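Long-range contacts in protein-glutamine gamma-glutamyltransferase (Pagrus major, PDB 1G0D), which probably catalyses the calcium-dependent cross-linking of peptide-bound glutamine to lysine side chains or other primary amines, and probably also binds GTP: residues A[560-565]-A[575-580]; A[506-511]-A[538-543]; A[475-480]-A[490-495]. One frame throughout, in Å; residues are numbered along the deposited sequence.

Contact 1: residues A[560-565]-A[575-580]; sequences RVKALL and MTVANI
An antiparallel beta hairpin pairs residues 560-565 with 575-580, with Val561 opposite Ala578 and Ala563 opposite Thr576. In the first pair, Val561 N donates to Ala578 O at 2.7 Å and Ala578 N to Val561 O at 2.8 Å. The second pair is longer: Ala563 N reaches Thr576 O at 3.1 Å.

The non-hydrogen-bonded pair Arg560-Asn579 adds a side-chain bond. Arg560 NE donates to Asn579 OD1 at 2.9 Å, almost straight (176°). Arg560 CG starts opposite the backbone N (chi1 -167°), and a bend at chi3 (-78°) places NE at that oxygen. The oxygen lies in the guanidinium plane and is met on a lone pair, the amide being nearly perpendicular. Arg560 NH1 hydrogen-bonds Ser517 and Asn330, and NH2 makes a salt bridge with Asp326. Nearer the backbone, Arg560 CG packs at a slant on Val577 CG1, at 3.5 Å. Lys562 runs alongside Val577, its CG 3.7 Å from Val577 CG2, and its amine goes on to Asp326. On the other face, Val561 CG2 meets Ile580 CD1 at 3.8 Å.

Ala578, Asn579 and Ile580 belong to the probable GTP site, so this hairpin of the first C-terminal beta-barrel carries part of that pocket.

Contact 2: residues A[506-511]-A[538-543]; sequences LTMLAM and HKEVMR
Met508 and Met542 slide past each other in opposite directions, each reaching toward the other's strand. The methyl of Met542 ends against the root of Met508: CE of Met542 lies 3.6 Å from CB of Met508. The same methyl is 4.0 Å from Met508 SD, so it lies beside the Met508 chain. The first two torsions of Met542 are extended (chi1 175°, chi2 169°) and carry its sulfur to Ala510, with Met542 SD 3.6 Å from Ala510 CB. The last torsion then folds back, CE eclipsing CB, and turns the methyl toward Met508 CB. One methionine thus covers two residues of the opposite strand, both on its inward face.

Met508 meets Glu540 differently. The two side chains cross at about a right angle. The nearest approach is from Met508 CE to the carboxylate oxygen Glu540 OE2, at 3.2 Å. That oxygen also forms a salt bridge with Lys526. The same methyl lies against the aliphatic part of the glutamate, with Met508 CE 3.9 Å from Glu540 CB.

No hydrogen bond joins the two segments. Their axes are 9.1 Å apart and run 25° from parallel, so the contact is face-to-face packing between the two sheets of the first C-terminal beta-barrel domain. Strand 502-513 lies between strands 558-566 and 525-532 in one sheet. Strand 536-544 borders strand 488-496 in the other. Val561 of strand 558-566 also touches Met542, as does Gln524.

Contact 3: residues A[475-480]-A[490-495]; sequences LSIKHA and VIVEVK
Lys478 and Lys495 both bind the carboxylate of Glu493, and both use the same oxygen. Lys478 NZ reaches Glu493 OE2 at 2.6 Å across the strands, coming from well above the carboxylate plane. Lys495 NZ meets OE2 at 3.0 Å on its anti side, nearer the plane. The two amines approach from different directions and stay 4.8 Å apart (Lys478 NZ to Lys495 NZ). The shared carboxylate draws both amines in, and their charges would favour an ionised glutamate. Lys478 is extended beyond CG, whereas Lys495 curls back through three successive bends. That curl brings its NZ also to Ser476 OG, in a weak hydrogen bond. The serine hydroxyl sits between its own backbone N and carbonyl carbon (chi1 76°), on the same face as Lys478 and Glu493, where the Lys495 amine also arrives.

The backbones behind these side chains pair antiparallel. Glu493 N donates to Ser476 O at 2.8 Å, while the return bond from Ser476 N is weak. Lys478 N to Ile491 O is also 2.8 Å, and Ile491 N bonds back to Lys478 O.

The opposite face is mainly apolar. Ile477 CG2 packs tightly on Val490 CG1 at 3.3 Å, the two side chains crossing at a slant. Leu475 CD1 touches two valines, Val494 CG2 at 3.5 Å and Val492 CG1 at 3.9 Å.

Residues 476-480 are part of the probable GTP site. Strand 473-479 is an edge of its three-stranded sheet, and strand 488-496 is the centre, flanked beyond by strand 536-544. The apolar face rests on the other sheet: Leu475 and Val492 touch Ala563 of strand 558-566, while Ile477 touches Ala578 of strand 573-581.

In the fold
The three contacts belong to the first C-terminal beta-barrel domain, their centres 8 to 9 Å apart. Contact 1 lies within one sheet and contact 3 within the other; contact 2 spans the two. Contacts 1 and 2 share a sheet through a probable bond from Leu564 N to Thr507 O (2.8 Å). Contacts 2 and 3 are joined by one from Val492 N to Glu540 O (2.8 Å). Contacts 1 and 3 face each other, and the side chains of Ile580 and His479 come within about 3 Å, bringing both parts of the probable GTP site together. Arg560 lies about 7 Å, side chain to side chain, from Tyr515, which is important for catalytic activity.

Contact 1: residues A[560-565]-A[575-580]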
loop_
_atom_site.group_PDB
_atom_site.type_symbol
_atom_site.label_atom_id
_atom_site.label_comp_id
_atom_site.label_asym_id
_atom_site.label_seq_id
_atom_site.Cartn_x
_atom_site.Cartn_y
_atom_site.Cartn_z
ATOM N N ARG A 560 -19.916 -10.305 11.416
ATOM C CA ARG A 560 -20.144 -11.267 10.355
ATOM C C ARG A 560 -21.453 -12.013 10.610
ATOM O O ARG A 560 -21.569 -12.716 11.598
ATOM C CB ARG A 560 -18.991 -12.258 10.314
ATOM C CG ARG A 560 -18.934 -13.126 9.072
ATOM C CD ARG A 560 -17.597 -13.824 9.036
ATOM N NE ARG A 560 -16.535 -12.939 8.578
ATOM C CZ ARG A 560 -15.268 -13.309 8.404
ATOM N NH1 ARG A 560 -14.364 -12.431 7.974
ATOM N NH2 ARG A 560 -14.901 -14.558 8.666
ATOM N N VAL A 561 -22.442 -11.845 9.740
ATOM C CA VAL A 561 -23.713 -12.544 9.882
ATOM C C VAL A 561 -23.714 -13.716 8.917
ATOM O O VAL A 561 -23.269 -13.571 7.780
ATOM C CB VAL A 561 -24.886 -11.626 9.533
ATOM C CG1 VAL A 561 -26.206 -12.382 9.651
ATOM C CG2 VAL A 561 -24.868 -10.418 10.454
ATOM N N LYS A 562 -24.172 -14.879 9.375
ATOM C CA LYS A 562 -24.239 -16.088 8.538
ATOM C C LYS A 562 -25.623 -16.714 8.581
ATOM O O LYS A 562 -26.322 -16.637 9.573
ATOM C CB LYS A 562 -23.227 -17.129 9.003
ATOM C CG LYS A 562 -21.821 -16.599 9.079
ATOM C CD LYS A 562 -20.859 -17.716 9.467
ATOM C CE LYS A 562 -19.416 -17.260 9.472
ATOM N NZ LYS A 562 -18.523 -18.440 9.500
ATOM N N ALA A 563 -26.038 -17.337 7.505
ATOM C CA ALA A 563 -27.353 -17.937 7.538
ATOM C C ALA A 563 -27.217 -19.266 6.845
ATOM O O ALA A 563 -26.532 -19.374 5.829
ATOM C CB ALA A 563 -28.367 -17.056 6.821
ATOM N N LEU A 564 -27.828 -20.288 7.428
ATOM C CA LEU A 564 -27.789 -21.637 6.864
ATOM C C LEU A 564 -29.238 -21.959 6.591
ATOM O O LEU A 564 -30.112 -21.621 7.382
ATOM C CB LEU A 564 -27.242 -22.622 7.896
ATOM C CG LEU A 564 -26.362 -23.797 7.503
ATOM C CD1 LEU A 564 -27.173 -25.051 7.585
ATOM C CD2 LEU A 564 -25.762 -23.602 6.132
ATOM N N LEU A 565 -29.517 -22.597 5.475
ATOM C CA LEU A 565 -30.891 -22.938 5.161
ATOM C C LEU A 565 -30.830 -24.391 4.815
ATOM O O LEU A 565 -30.458 -24.713 3.700
ATOM C CB LEU A 565 -31.357 -22.165 3.934
ATOM C CG LEU A 565 -32.777 -21.639 3.737
ATOM C CD1 LEU A 565 -33.449 -22.421 2.638
ATOM C CD2 LEU A 565 -33.551 -21.728 5.011
ATOM N N MET A 575 -25.818 -21.737 2.250
ATOM C CA MET A 575 -25.221 -20.743 3.140
ATOM C C MET A 575 -25.012 -19.394 2.451
ATOM O O MET A 575 -24.963 -19.302 1.223
ATOM C CB MET A 575 -23.872 -21.248 3.681
ATOM C CG MET A 575 -23.515 -20.763 5.102
ATOM S SD MET A 575 -21.720 -20.724 5.429
ATOM C CE MET A 575 -21.083 -21.420 3.842
ATOM N N THR A 576 -24.900 -18.346 3.260
ATOM C CA THR A 576 -24.670 -17.003 2.770
ATOM C C THR A 576 -24.093 -16.209 3.914
ATOM O O THR A 576 -24.630 -16.202 5.007
ATOM C CB THR A 576 -25.952 -16.324 2.305
ATOM O OG1 THR A 576 -26.431 -16.970 1.118
ATOM C CG2 THR A 576 -25.668 -14.896 1.965
ATOM N N VAL A 577 -22.978 -15.546 3.681
ATOM C CA VAL A 577 -22.391 -14.769 4.748
ATOM C C VAL A 577 -22.361 -13.302 4.388
ATOM O O VAL A 577 -22.328 -12.960 3.227
ATOM C CB VAL A 577 -20.982 -15.266 5.048
ATOM C CG1 VAL A 577 -20.340 -14.408 6.133
ATOM C CG2 VAL A 577 -21.071 -16.693 5.503
ATOM N N ALA A 578 -22.419 -12.442 5.391
ATOM C CA ALA A 578 -22.385 -11.010 5.173
ATOM C C ALA A 578 -21.549 -10.394 6.268
ATOM O O ALA A 578 -21.636 -10.811 7.417
ATOM C CB ALA A 578 -23.788 -10.443 5.220
ATOM N N ASN A 579 -20.709 -9.432 5.920
ATOM C CA ASN A 579 -19.905 -8.764 6.932
ATOM C C ASN A 579 -20.420 -7.373 7.006
ATOM O O ASN A 579 -20.434 -6.665 6.002
ATOM C CB ASN A 579 -18.448 -8.723 6.544
ATOM C CG ASN A 579 -17.767 -10.014 6.816
ATOM O OD1 ASN A 579 -17.197 -10.202 7.885
ATOM N ND2 ASN A 579 -17.827 -10.928 5.855
ATOM N N ILE A 580 -20.849 -6.978 8.197
ATOM C CA ILE A 580 -21.389 -5.659 8.353
ATOM C C ILE A 580 -20.430 -4.693 9.008
ATOM O O ILE A 580 -20.059 -4.861 10.153
ATOM C CB ILE A 580 -22.678 -5.695 9.168
ATOM C CG1 ILE A 580 -23.602 -6.770 8.607
ATOM C CG2 ILE A 580 -23.379 -4.346 9.104
ATOM C CD1 ILE A 580 -24.964 -6.848 9.277
#

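Contact 2: residues A[506-511]-A[538-543]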
loop_
_atom_site.group_PDB
_atom_site.type_symbol
_atom_site.label_atom_id
_atom_site.label_comp_id
_atom_site.label_asym_id
_atom_site.label_seq_id
_atom_site.Cartn_x
_atom_site.Cartn_y
_atom_site.Cartn_z
ATOM N N LEU A 506 -33.891 -22.812 9.254
ATOM C CA LEU A 506 -33.097 -21.624 9.071
ATOM C C LEU A 506 -32.266 -21.229 10.285
ATOM O O LEU A 506 -32.783 -20.680 11.256
ATOM C CB LEU A 506 -34.053 -20.494 8.698
ATOM C CG LEU A 506 -33.682 -19.170 8.034
ATOM C CD1 LEU A 506 -33.945 -18.032 9.007
ATOM C CD2 LEU A 506 -32.262 -19.179 7.567
ATOM N N THR A 507 -30.969 -21.484 10.226
ATOM C CA THR A 507 -30.074 -21.103 11.314
ATOM C C THR A 507 -29.368 -19.770 11.023
ATOM O O THR A 507 -28.811 -19.587 9.947
ATOM C CB THR A 507 -28.987 -22.154 11.504
ATOM O OG1 THR A 507 -29.584 -23.454 11.606
ATOM C CG2 THR A 507 -28.161 -21.832 12.740
ATOM N N MET A 508 -29.372 -18.850 11.979
ATOM C CA MET A 508 -28.707 -17.560 11.802
ATOM C C MET A 508 -27.814 -17.229 12.984
ATOM O O MET A 508 -28.191 -17.455 14.129
ATOM C CB MET A 508 -29.729 -16.450 11.668
ATOM C CG MET A 508 -30.957 -16.844 10.943
ATOM S SD MET A 508 -32.139 -15.558 11.308
ATOM C CE MET A 508 -33.606 -16.515 11.774
ATOM N N LEU A 509 -26.618 -16.717 12.720
ATOM C CA LEU A 509 -25.706 -16.330 13.797
ATOM C C LEU A 509 -25.126 -14.984 13.481
ATOM O O LEU A 509 -24.989 -14.612 12.333
ATOM C CB LEU A 509 -24.502 -17.252 13.929
ATOM C CG LEU A 509 -24.369 -18.754 13.711
ATOM C CD1 LEU A 509 -24.700 -19.172 12.274
ATOM C CD2 LEU A 509 -22.899 -19.092 14.061
ATOM N N ALA A 510 -24.725 -14.268 14.506
ATOM C CA ALA A 510 -24.124 -12.979 14.309
ATOM C C ALA A 510 -22.981 -12.947 15.317
ATOM O O ALA A 510 -23.211 -13.021 16.530
ATOM C CB ALA A 510 -25.135 -11.913 14.588
ATOM N N MET A 511 -21.751 -12.871 14.814
ATOM C CA MET A 511 -20.570 -12.861 15.673
ATOM C C MET A 511 -19.681 -11.723 15.252
ATOM O O MET A 511 -19.656 -11.387 14.083
ATOM C CB MET A 511 -19.791 -14.147 15.490
ATOM C CG MET A 511 -18.895 -14.095 14.279
ATOM S SD MET A 511 -18.655 -15.698 13.492
ATOM C CE MET A 511 -20.390 -16.224 13.443
ATOM N N HIS A 538 -39.801 -15.516 2.481
ATOM C CA HIS A 538 -39.892 -15.329 3.930
ATOM C C HIS A 538 -38.754 -14.451 4.456
ATOM O O HIS A 538 -37.585 -14.723 4.213
ATOM C CB HIS A 538 -39.866 -16.698 4.639
ATOM C CG HIS A 538 -39.640 -16.620 6.116
ATOM N ND1 HIS A 538 -40.673 -16.507 7.024
ATOM C CD2 HIS A 538 -38.503 -16.635 6.848
ATOM C CE1 HIS A 538 -40.182 -16.449 8.248
ATOM N NE2 HIS A 538 -38.866 -16.529 8.171
ATOM N N LYS A 539 -39.107 -13.402 5.183
ATOM C CA LYS A 539 -38.112 -12.506 5.748
ATOM C C LYS A 539 -38.050 -12.580 7.271
ATOM O O LYS A 539 -39.035 -12.306 7.952
ATOM C CB LYS A 539 -38.404 -11.065 5.355
ATOM C CG LYS A 539 -38.258 -10.767 3.876
ATOM C CD LYS A 539 -38.108 -9.259 3.677
ATOM C CE LYS A 539 -38.640 -8.777 2.327
ATOM N NZ LYS A 539 -38.750 -7.279 2.264
ATOM N N GLU A 540 -36.886 -12.949 7.800
ATOM C CA GLU A 540 -36.678 -13.025 9.239
ATOM C C GLU A 540 -35.717 -11.924 9.621
ATOM O O GLU A 540 -34.843 -11.546 8.841
ATOM C CB GLU A 540 -36.078 -14.370 9.642
ATOM C CG GLU A 540 -37.105 -15.393 10.075
ATOM C CD GLU A 540 -37.430 -15.304 11.546
ATOM O OE1 GLU A 540 -38.373 -14.561 11.888
ATOM O OE2 GLU A 540 -36.747 -15.972 12.355
ATOM N N VAL A 541 -35.893 -11.399 10.820
ATOM C CA VAL A 541 -35.053 -10.328 11.322
ATOM C C VAL A 541 -34.223 -10.715 12.552
ATOM O O VAL A 541 -34.627 -11.529 13.391
ATOM C CB VAL A 541 -35.921 -9.097 11.677
ATOM C CG1 VAL A 541 -35.084 -8.048 12.364
ATOM C CG2 VAL A 541 -36.554 -8.542 10.418
ATOM N N MET A 542 -33.034 -10.137 12.637
ATOM C CA MET A 542 -32.165 -10.379 13.764
ATOM C C MET A 542 -31.793 -9.011 14.254
ATOM O O MET A 542 -31.219 -8.231 13.517
ATOM C CB MET A 542 -30.924 -11.131 13.314
ATOM C CG MET A 542 -29.870 -11.337 14.397
ATOM S SD MET A 542 -28.595 -12.513 13.848
ATOM C CE MET A 542 -29.205 -12.916 12.165
ATOM N N ARG A 543 -32.129 -8.702 15.494
ATOM C CA ARG A 543 -31.798 -7.392 16.003
ATOM C C ARG A 543 -30.563 -7.415 16.840
ATOM O O ARG A 543 -30.537 -8.042 17.897
ATOM C CB ARG A 543 -32.937 -6.822 16.829
ATOM C CG ARG A 543 -32.635 -5.453 17.412
ATOM C CD ARG A 543 -33.911 -4.655 17.626
ATOM N NE ARG A 543 -33.621 -3.304 18.084
ATOM C CZ ARG A 543 -33.603 -2.232 17.292
ATOM N NH1 ARG A 543 -33.858 -2.349 15.994
ATOM N NH2 ARG A 543 -33.338 -1.034 17.805
#

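Contact 3: residues A[475-480]-A[490-495]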
loop_
_atom_site.group_PDB
_atom_site.type_symbol
_atom_site.label_atom_id
_atom_site.label_comp_id
_atom_site.label_asym_id
_atom_site.label_seq_id
_atom_site.Cartn_x
_atom_site.Cartn_y
_atom_site.Cartn_z
ATOM N N LEU A 475 -31.118 -17.723 -0.422
ATOM C CA LEU A 475 -30.830 -17.077 0.856
ATOM C C LEU A 475 -30.040 -15.798 0.639
ATOM O O LEU A 475 -29.179 -15.748 -0.221
ATOM C CB LEU A 475 -30.032 -18.058 1.737
ATOM C CG LEU A 475 -30.076 -18.034 3.271
ATOM C CD1 LEU A 475 -31.469 -17.788 3.812
ATOM C CD2 LEU A 475 -29.544 -19.354 3.774
ATOM N N SER A 476 -30.335 -14.764 1.421
ATOM C CA SER A 476 -29.636 -13.492 1.299
ATOM C C SER A 476 -29.757 -12.693 2.587
ATOM O O SER A 476 -30.772 -12.800 3.256
ATOM C CB SER A 476 -30.225 -12.686 0.135
ATOM O OG SER A 476 -31.480 -12.107 0.469
ATOM N N ILE A 477 -28.729 -11.916 2.936
ATOM C CA ILE A 477 -28.720 -11.088 4.152
ATOM C C ILE A 477 -28.706 -9.640 3.729
ATOM O O ILE A 477 -28.032 -9.300 2.764
ATOM C CB ILE A 477 -27.466 -11.372 5.027
ATOM C CG1 ILE A 477 -27.496 -12.821 5.497
ATOM C CG2 ILE A 477 -27.439 -10.483 6.242
ATOM C CD1 ILE A 477 -26.146 -13.382 5.748
ATOM N N LYS A 478 -29.431 -8.782 4.440
ATOM C CA LYS A 478 -29.482 -7.377 4.054
ATOM C C LYS A 478 -29.464 -6.433 5.222
ATOM O O LYS A 478 -29.954 -6.757 6.281
ATOM C CB LYS A 478 -30.736 -7.105 3.233
ATOM C CG LYS A 478 -31.708 -8.275 3.138
ATOM C CD LYS A 478 -32.488 -8.242 1.826
ATOM C CE LYS A 478 -33.782 -9.053 1.941
ATOM N NZ LYS A 478 -34.590 -9.013 0.679
ATOM N N HIS A 479 -28.903 -5.251 5.034
ATOM C CA HIS A 479 -28.851 -4.300 6.121
ATOM C C HIS A 479 -28.833 -2.858 5.636
ATOM O O HIS A 479 -28.428 -2.591 4.503
ATOM C CB HIS A 479 -27.625 -4.580 6.993
ATOM C CG HIS A 479 -26.311 -4.231 6.351
ATOM N ND1 HIS A 479 -25.287 -5.145 6.217
ATOM C CD2 HIS A 479 -25.825 -3.060 5.874
ATOM C CE1 HIS A 479 -24.233 -4.555 5.688
ATOM N NE2 HIS A 479 -24.534 -3.288 5.470
ATOM N N ALA A 480 -29.245 -1.934 6.509
ATOM C CA ALA A 480 -29.291 -0.494 6.190
ATOM C C ALA A 480 -28.021 0.288 6.524
ATOM O O ALA A 480 -28.107 1.487 6.803
ATOM C CB ALA A 480 -30.466 0.164 6.917
ATOM N N VAL A 490 -31.156 -6.722 10.852
ATOM C CA VAL A 490 -30.530 -7.289 9.662
ATOM C C VAL A 490 -31.548 -8.302 9.159
ATOM O O VAL A 490 -31.929 -9.199 9.898
ATOM C CB VAL A 490 -29.233 -8.095 10.002
ATOM C CG1 VAL A 490 -28.761 -8.820 8.777
ATOM C CG2 VAL A 490 -28.145 -7.172 10.522
ATOM N N ILE A 491 -32.006 -8.180 7.923
ATOM C CA ILE A 491 -32.947 -9.174 7.435
ATOM C C ILE A 491 -32.252 -10.314 6.716
ATOM O O ILE A 491 -31.261 -10.111 6.007
ATOM C CB ILE A 491 -33.968 -8.577 6.481
ATOM C CG1 ILE A 491 -34.713 -7.479 7.190
ATOM C CG2 ILE A 491 -34.950 -9.621 6.038
ATOM C CD1 ILE A 491 -34.114 -6.187 6.868
ATOM N N VAL A 492 -32.764 -11.520 6.944
ATOM C CA VAL A 492 -32.272 -12.728 6.307
ATOM C C VAL A 492 -33.496 -13.165 5.511
ATOM O O VAL A 492 -34.497 -13.564 6.088
ATOM C CB VAL A 492 -31.903 -13.823 7.362
ATOM C CG1 VAL A 492 -31.502 -15.117 6.671
ATOM C CG2 VAL A 492 -30.747 -13.341 8.214
ATOM N N GLU A 493 -33.431 -13.069 4.182
ATOM C CA GLU A 493 -34.562 -13.436 3.376
ATOM C C GLU A 493 -34.337 -14.686 2.572
ATOM O O GLU A 493 -33.334 -14.832 1.896
ATOM C CB GLU A 493 -34.918 -12.282 2.457
ATOM C CG GLU A 493 -35.841 -12.669 1.324
ATOM C CD GLU A 493 -36.251 -11.490 0.461
ATOM O OE1 GLU A 493 -37.348 -10.932 0.704
ATOM O OE2 GLU A 493 -35.478 -11.131 -0.463
ATOM N N VAL A 494 -35.294 -15.601 2.666
ATOM C CA VAL A 494 -35.273 -16.866 1.942
ATOM C C VAL A 494 -36.276 -16.716 0.802
ATOM O O VAL A 494 -37.446 -16.489 1.053
ATOM C CB VAL A 494 -35.758 -18.024 2.853
ATOM C CG1 VAL A 494 -35.673 -19.315 2.086
ATOM C CG2 VAL A 494 -34.955 -18.069 4.162
ATOM N N LYS A 495 -35.837 -16.816 -0.442
ATOM C CA LYS A 495 -36.769 -16.661 -1.554
ATOM C C LYS A 495 -37.008 -17.991 -2.184
ATOM O O LYS A 495 -36.099 -18.595 -2.722
ATOM C CB LYS A 495 -36.218 -15.728 -2.661
ATOM C CG LYS A 495 -36.559 -14.213 -2.540
ATOM C CD LYS A 495 -35.384 -13.275 -2.941
ATOM C CE LYS A 495 -33.988 -13.793 -2.438
ATOM N NZ LYS A 495 -33.529 -13.359 -1.071
#